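Local coordinates for nitrogen regulatory PII-like protein (Bacillus subtilis subsp. subtilis, PDB 4R25) that is required for full induction of the nrgAB operon under ammonium limitation and belongs to the PII family of nitrogen regulators, at residues Met3-Ile8 / Lys62-Val67; Thr10-Phe15 / Tyr58-Ile63. All blocks are in the same frame, centred on the assembly; numbering follows the deposited sequence.

Both contacts lie on one antiparallel sheet and share strand 51-67. Contact 1 pairs residues 62-67 with 3-8 near the beginning of strand 4-10. Contact 2 follows the same pairing to Thr10, where that strand ends, and into the loop before helix 15-25, with 58-63 as partner. The two overlap at Lys62 and Ile63, and their centres are 14 Å apart. Between the paired segments along the chain lie nearly all of helix 15-25, strand 29-44 and the first part of strand 51-67. The sheet, with strand 4-10 between 51-67 and 92-97, fits the ferredoxin-like fold of PII proteins. Contact 1 meets the other subunits, chiefly on the zinc-holding face; contact 2 marks where strand 4-10 gives way to loop.

Contact 1 of 2, residues Met3-Ile8 / Lys62-Val67; sequences MFKVEI and KIEIVV. With ZN (zinc ion), chain E.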
loop_
_atom_site.group_PDB
_atom_site.type_symbol
_atom_site.label_atom_id
_atom_site.label_comp_id
_atom_site.label_asym_id
_atom_site.label_seq_id
_atom_site.Cartn_x
_atom_site.Cartn_y
_atom_site.Cartn_z
ATOM N N MET A 3 1.782 16.673 -1.666
ATOM C CA MET A 3 2.339 15.639 -0.810
ATOM C C MET A 3 2.400 14.362 -1.620
ATOM O O MET A 3 1.475 14.055 -2.359
ATOM C CB MET A 3 1.472 15.431 0.428
ATOM C CG MET A 3 1.005 16.720 1.068
ATOM S SD MET A 3 0.069 16.442 2.578
ATOM C CE MET A 3 1.410 16.070 3.708
ATOM N N PHE A 4 3.484 13.615 -1.484
ATOM C CA PHE A 4 3.650 12.409 -2.283
ATOM C C PHE A 4 4.043 11.204 -1.459
ATOM O O PHE A 4 4.685 11.325 -0.419
ATOM C CB PHE A 4 4.695 12.623 -3.385
ATOM C CG PHE A 4 4.291 13.632 -4.407
ATOM C CD1 PHE A 4 4.666 14.962 -4.275
ATOM C CD2 PHE A 4 3.522 13.261 -5.494
ATOM C CE1 PHE A 4 4.285 15.901 -5.221
ATOM C CE2 PHE A 4 3.138 14.196 -6.441
ATOM C CZ PHE A 4 3.519 15.516 -6.304
ATOM N N LYS A 5 3.661 10.031 -1.948
ATOM C CA LYS A 5 4.162 8.795 -1.393
ATOM C C LYS A 5 5.116 8.168 -2.389
ATOM O O LYS A 5 4.756 7.920 -3.540
ATOM C CB LYS A 5 3.020 7.837 -1.079
ATOM C CG LYS A 5 3.476 6.503 -0.494
ATOM C CD LYS A 5 2.430 5.445 -0.759
ATOM C CE LYS A 5 2.311 4.463 0.385
ATOM N NZ LYS A 5 1.113 3.594 0.197
ATOM N N VAL A 6 6.337 7.909 -1.941
ATOM C CA VAL A 6 7.299 7.204 -2.762
ATOM C C VAL A 6 7.379 5.757 -2.309
ATOM O O VAL A 6 7.685 5.467 -1.155
ATOM C CB VAL A 6 8.689 7.870 -2.719
ATOM C CG1 VAL A 6 9.695 7.068 -3.534
ATOM C CG2 VAL A 6 8.599 9.282 -3.240
ATOM N N GLU A 7 7.096 4.849 -3.236
ATOM C CA GLU A 7 7.094 3.428 -2.942
ATOM C C GLU A 7 8.220 2.720 -3.694
ATOM O O GLU A 7 8.182 2.598 -4.919
ATOM C CB GLU A 7 5.748 2.846 -3.340
ATOM C CG GLU A 7 5.456 1.476 -2.809
ATOM C CD GLU A 7 3.979 1.147 -2.931
ATOM O OE1 GLU A 7 3.597 0.354 -3.821
ATOM O OE2 GLU A 7 3.194 1.704 -2.137
ATOM N N ILE A 8 9.228 2.263 -2.959
ATOM C CA ILE A 8 10.328 1.536 -3.562
ATOM C C ILE A 8 10.156 0.042 -3.327
ATOM O O ILE A 8 10.070 -0.407 -2.187
ATOM C CB ILE A 8 11.681 1.985 -2.979
ATOM C CG1 ILE A 8 11.788 3.511 -2.983
ATOM C CG2 ILE A 8 12.822 1.365 -3.763
ATOM C CD1 ILE A 8 12.987 4.046 -2.215
ATOM N N LYS A 62 9.691 -3.680 0.524
ATOM C CA LYS A 62 8.849 -2.548 0.154
ATOM C C LYS A 62 9.139 -1.399 1.115
ATOM O O LYS A 62 9.015 -1.564 2.339
ATOM C CB LYS A 62 7.377 -2.941 0.227
ATOM C CG LYS A 62 6.403 -1.962 -0.430
ATOM C CD LYS A 62 4.975 -2.469 -0.219
ATOM C CE LYS A 62 3.963 -1.680 -1.019
ATOM N NZ LYS A 62 2.601 -2.259 -0.797
ATOM N N ILE A 63 9.549 -0.259 0.565
ATOM C CA ILE A 63 9.878 0.911 1.361
ATOM C C ILE A 63 8.966 2.071 0.998
ATOM O O ILE A 63 8.890 2.479 -0.155
ATOM C CB ILE A 63 11.318 1.358 1.105
ATOM C CG1 ILE A 63 12.307 0.257 1.510
ATOM C CG2 ILE A 63 11.600 2.669 1.833
ATOM C CD1 ILE A 63 13.673 0.422 0.943
ATOM N N GLU A 64 8.304 2.628 2.001
ATOM C CA GLU A 64 7.424 3.766 1.785
ATOM C C GLU A 64 7.919 5.060 2.456
ATOM O O GLU A 64 8.280 5.089 3.632
ATOM C CB GLU A 64 6.010 3.421 2.227
ATOM C CG GLU A 64 5.391 2.310 1.395
ATOM C CD GLU A 64 3.974 1.975 1.820
ATOM O OE1 GLU A 64 3.611 2.229 2.989
ATOM O OE2 GLU A 64 3.218 1.461 0.975
ATOM N N ILE A 65 7.937 6.126 1.674
ATOM C CA ILE A 65 8.391 7.416 2.128
ATOM C C ILE A 65 7.345 8.433 1.713
ATOM O O ILE A 65 6.921 8.457 0.563
ATOM C CB ILE A 65 9.738 7.767 1.480
ATOM C CG1 ILE A 65 10.686 6.573 1.582
ATOM C CG2 ILE A 65 10.347 8.996 2.128
ATOM C CD1 ILE A 65 11.822 6.608 0.590
ATOM N N VAL A 66 6.893 9.244 2.659
ATOM C CA VAL A 66 5.998 10.342 2.334
ATOM C C VAL A 66 6.810 11.621 2.356
ATOM O O VAL A 66 7.672 11.791 3.208
ATOM C CB VAL A 66 4.838 10.436 3.332
ATOM C CG1 VAL A 66 3.925 11.614 2.989
ATOM C CG2 VAL A 66 4.059 9.130 3.343
ATOM N N VAL A 67 6.556 12.511 1.407
ATOM C CA VAL A 67 7.346 13.729 1.304
ATOM C C VAL A 67 6.499 14.890 0.868
ATOM O O VAL A 67 5.510 14.716 0.155
ATOM C CB VAL A 67 8.502 13.603 0.286
ATOM C CG1 VAL A 67 9.500 12.545 0.733
ATOM C CG2 VAL A 67 7.955 13.289 -1.102
HETATM ZN ZN ZN E . 1.327 1.123 -0.350
HETATM O O HOH W 1 0.464 -1.045 0.735
#
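Lys5, Glu7 and Glu64 meet at a zinc ion on one face of two paired strands. Lys5 NZ lies 2.5 Å from the zinc, and Glu64 OE2 lies 2.3 Å from it. Glu7 OE2 is a longer ligand at 2.6 Å, and a water also binds the metal. The two carboxylates stand side by side and point the same way, their planes 24° apart, and they share the zinc through their OE2 atoms.

The chain of Glu64 leaves with CG anti to its carbonyl carbon (chi1 -64°) and then runs straight, which carries OE2 to the ion. Lys62 is extended too and crosses Glu7, with its CE 3.4 Å from Glu7 CD. Lys62 NZ gives a 2.9 Å hydrogen bond to the zinc-bound water. It also makes a salt bridge to Glu64 of the second subunit. In turn, Glu64 OE1 meets Lys62 of the third subunit, so the site is tied into the trimer.

The backbones hold these residues in place. Phe4, Val6 and Ile8 pair with Val67, Ile65 and Ile63 through two hydrogen bonds each; Val6 N reaches Ile65 O at 2.6 Å with a nearly straight 171° angle. Lys5-Val66 and Glu7-Glu64 are the non-hydrogen-bonded pairs. On the face away from the zinc the side chains are apolar. Ile8 CD1 touches Ile65 CD1 at 4.0 Å, and Ile8 packs on Ala79 and Leu83 of helix 72-83. The result is an antiparallel strand pair with one apolar face under a helix and one face that carries the zinc-binding residues together with Val66 and meets the other subunits, as expected of the central sheet in a trimeric PII protein.

Contact 2 of 2, residues Thr10-Phe15 / Tyr58-Ile63; sequences TRPANF and YERLKI
Thr10 O accepts a 2.7 Å hydrogen bond from Leu61 N, and Arg60 CA approaches the same oxygen at 3.3 Å in a CA-H...O contact. Thr10 N returns a bond to Leu61 O, which makes Thr10-Leu61 an antiparallel hydrogen-bonded pair.

Beside it, the flat guanidinium of Arg60 lies against the peptide between Thr10 and Arg11. Thr10 C and Arg11 N sit 3.5 Å above one face, and CD2 of the Tyr58 ring lies over the opposite face. The chain of Arg60 bends twice (chi2 -83°, chi3 84°), and NE turns back to bond Glu59 O at 2.7 Å. Arg60 NH2 comes 3.4 Å from Arg11 CB and makes a weak hydrogen bond to Gly89 O. With an alanine here, the Thr10-Arg11 peptide and the Tyr58 ring would probably lose the flat group between them, and Glu59 O would lose its bond from NE. The nearby charge of Arg11 is met by Asp90.

Further on, Pro12 CG rests on Glu59 CB at 4.0 Å. Leu61 CD2 sits over a face of the Phe15 ring in a CH-pi contact, 4.1 Å from the centroid. Ile63 CD1 touches Phe15 CE1 at 3.6 Å.

Phe15 opens helix 15-25 and also meets Phe32 of strand 29-44 edge-to-face. Thr10 and Asn14 pack on Leu83 of helix 72-83, and the loop leads from the end of strand 4-10 into helix 15-25.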
loop_
_atom_site.group_PDB
_atom_site.type_symbol
_atom_site.label_atom_id
_atom_site.label_comp_id
_atom_site.label_asym_id
_atom_site.label_seq_id
_atom_site.Cartn_x
_atom_site.Cartn_y
_atom_site.Cartn_z
ATOM N N THR A 10 12.068 -3.397 -4.002
ATOM C CA THR A 10 13.406 -3.762 -4.426
ATOM C C THR A 10 14.010 -4.983 -3.718
ATOM O O THR A 10 13.353 -5.659 -2.930
ATOM C CB THR A 10 14.337 -2.525 -4.337
ATOM O OG1 THR A 10 15.678 -2.878 -4.691
ATOM C CG2 THR A 10 14.310 -1.923 -2.937
ATOM N N ARG A 11 15.263 -5.268 -4.057
ATOM C CA ARG A 11 16.045 -6.369 -3.500
ATOM C C ARG A 11 16.461 -6.037 -2.064
ATOM O O ARG A 11 16.838 -4.901 -1.776
ATOM C CB ARG A 11 17.271 -6.575 -4.404
ATOM C CG ARG A 11 18.406 -7.437 -3.883
ATOM C CD ARG A 11 19.659 -7.274 -4.777
ATOM N NE ARG A 11 19.433 -7.605 -6.190
ATOM C CZ ARG A 11 19.588 -6.744 -7.196
ATOM N NH1 ARG A 11 19.976 -5.495 -6.954
ATOM N NH2 ARG A 11 19.359 -7.123 -8.449
ATOM N N PRO A 12 16.374 -7.027 -1.161
ATOM C CA PRO A 12 16.618 -6.889 0.286
ATOM C C PRO A 12 17.988 -6.316 0.710
ATOM O O PRO A 12 18.127 -5.908 1.867
ATOM C CB PRO A 12 16.484 -8.326 0.794
ATOM C CG PRO A 12 15.527 -8.979 -0.179
ATOM C CD PRO A 12 15.860 -8.368 -1.517
ATOM N N ALA A 13 18.969 -6.282 -0.185
ATOM C CA ALA A 13 20.280 -5.717 0.145
ATOM C C ALA A 13 20.346 -4.188 -0.010
ATOM O O ALA A 13 19.470 -3.580 -0.622
ATOM C CB ALA A 13 21.354 -6.381 -0.705
ATOM N N ASN A 14 21.399 -3.582 0.540
ATOM C CA ASN A 14 21.698 -2.161 0.335
ATOM C C ASN A 14 20.844 -1.172 1.133
ATOM O O ASN A 14 20.869 0.035 0.870
ATOM C CB ASN A 14 21.607 -1.808 -1.148
ATOM C CG ASN A 14 22.959 -1.496 -1.765
ATOM O OD1 ASN A 14 23.821 -0.875 -1.137
ATOM N ND2 ASN A 14 23.146 -1.924 -3.011
ATOM N N PHE A 15 20.099 -1.679 2.107
ATOM C CA PHE A 15 19.140 -0.854 2.825
ATOM C C PHE A 15 19.853 0.252 3.623
ATOM O O PHE A 15 19.396 1.394 3.652
ATOM C CB PHE A 15 18.275 -1.744 3.729
ATOM C CG PHE A 15 17.012 -1.086 4.221
ATOM C CD1 PHE A 15 16.564 0.102 3.672
ATOM C CD2 PHE A 15 16.289 -1.650 5.259
ATOM C CE1 PHE A 15 15.410 0.709 4.138
ATOM C CE2 PHE A 15 15.133 -1.046 5.735
ATOM C CZ PHE A 15 14.693 0.131 5.174
ATOM N N TYR A 58 10.234 -14.328 -5.825
ATOM C CA TYR A 58 11.441 -13.873 -5.142
ATOM C C TYR A 58 11.114 -12.992 -3.935
ATOM O O TYR A 58 9.946 -12.733 -3.636
ATOM C CB TYR A 58 12.375 -13.152 -6.120
ATOM C CG TYR A 58 11.652 -12.279 -7.112
ATOM C CD1 TYR A 58 11.077 -12.826 -8.254
ATOM C CD2 TYR A 58 11.535 -10.907 -6.909
ATOM C CE1 TYR A 58 10.397 -12.036 -9.167
ATOM C CE2 TYR A 58 10.861 -10.104 -7.819
ATOM C CZ TYR A 58 10.292 -10.675 -8.945
ATOM O OH TYR A 58 9.617 -9.888 -9.851
ATOM N N GLU A 59 12.152 -12.550 -3.234
ATOM C CA GLU A 59 11.983 -11.713 -2.054
ATOM C C GLU A 59 12.060 -10.268 -2.450
ATOM O O GLU A 59 12.867 -9.890 -3.295
ATOM C CB GLU A 59 13.080 -11.981 -1.045
ATOM C CG GLU A 59 13.297 -13.431 -0.808
ATOM C CD GLU A 59 12.023 -14.106 -0.430
ATOM O OE1 GLU A 59 11.742 -15.173 -1.012
ATOM O OE2 GLU A 59 11.305 -13.562 0.440
ATOM N N ARG A 60 11.224 -9.453 -1.826
ATOM C CA ARG A 60 11.244 -8.034 -2.101
ATOM C C ARG A 60 11.106 -7.225 -0.816
ATOM O O ARG A 60 10.467 -7.652 0.148
ATOM C CB ARG A 60 10.141 -7.670 -3.096
ATOM C CG ARG A 60 10.259 -8.362 -4.459
ATOM C CD ARG A 60 11.220 -7.652 -5.407
ATOM N NE ARG A 60 12.611 -8.032 -5.192
ATOM C CZ ARG A 60 13.534 -8.046 -6.149
ATOM N NH1 ARG A 60 13.204 -7.710 -7.387
ATOM N NH2 ARG A 60 14.780 -8.409 -5.874
ATOM N N LEU A 61 11.731 -6.059 -0.815
ATOM C CA LEU A 61 11.628 -5.127 0.287
ATOM C C LEU A 61 10.779 -3.960 -0.182
ATOM O O LEU A 61 11.096 -3.325 -1.182
ATOM C CB LEU A 61 13.021 -4.641 0.681
ATOM C CG LEU A 61 13.121 -3.516 1.706
ATOM C CD1 LEU A 61 12.585 -3.948 3.070
ATOM C CD2 LEU A 61 14.564 -3.051 1.802
ATOM N N LYS A 62 9.691 -3.680 0.524
ATOM C CA LYS A 62 8.849 -2.548 0.154
ATOM C C LYS A 62 9.139 -1.399 1.115
ATOM O O LYS A 62 9.015 -1.564 2.339
ATOM C CB LYS A 62 7.377 -2.941 0.227
ATOM C CG LYS A 62 6.403 -1.962 -0.430
ATOM C CD LYS A 62 4.975 -2.469 -0.219
ATOM C CE LYS A 62 3.963 -1.680 -1.019
ATOM N NZ LYS A 62 2.601 -2.259 -0.797
ATOM N N ILE A 63 9.549 -0.259 0.565
ATOM C CA ILE A 63 9.878 0.911 1.361
ATOM C C ILE A 63 8.966 2.071 0.998
ATOM O O ILE A 63 8.890 2.479 -0.155
ATOM C CB ILE A 63 11.318 1.358 1.105
ATOM C CG1 ILE A 63 12.307 0.257 1.510
ATOM C CG2 ILE A 63 11.600 2.669 1.833
ATOM C CD1 ILE A 63 13.673 0.422 0.943
#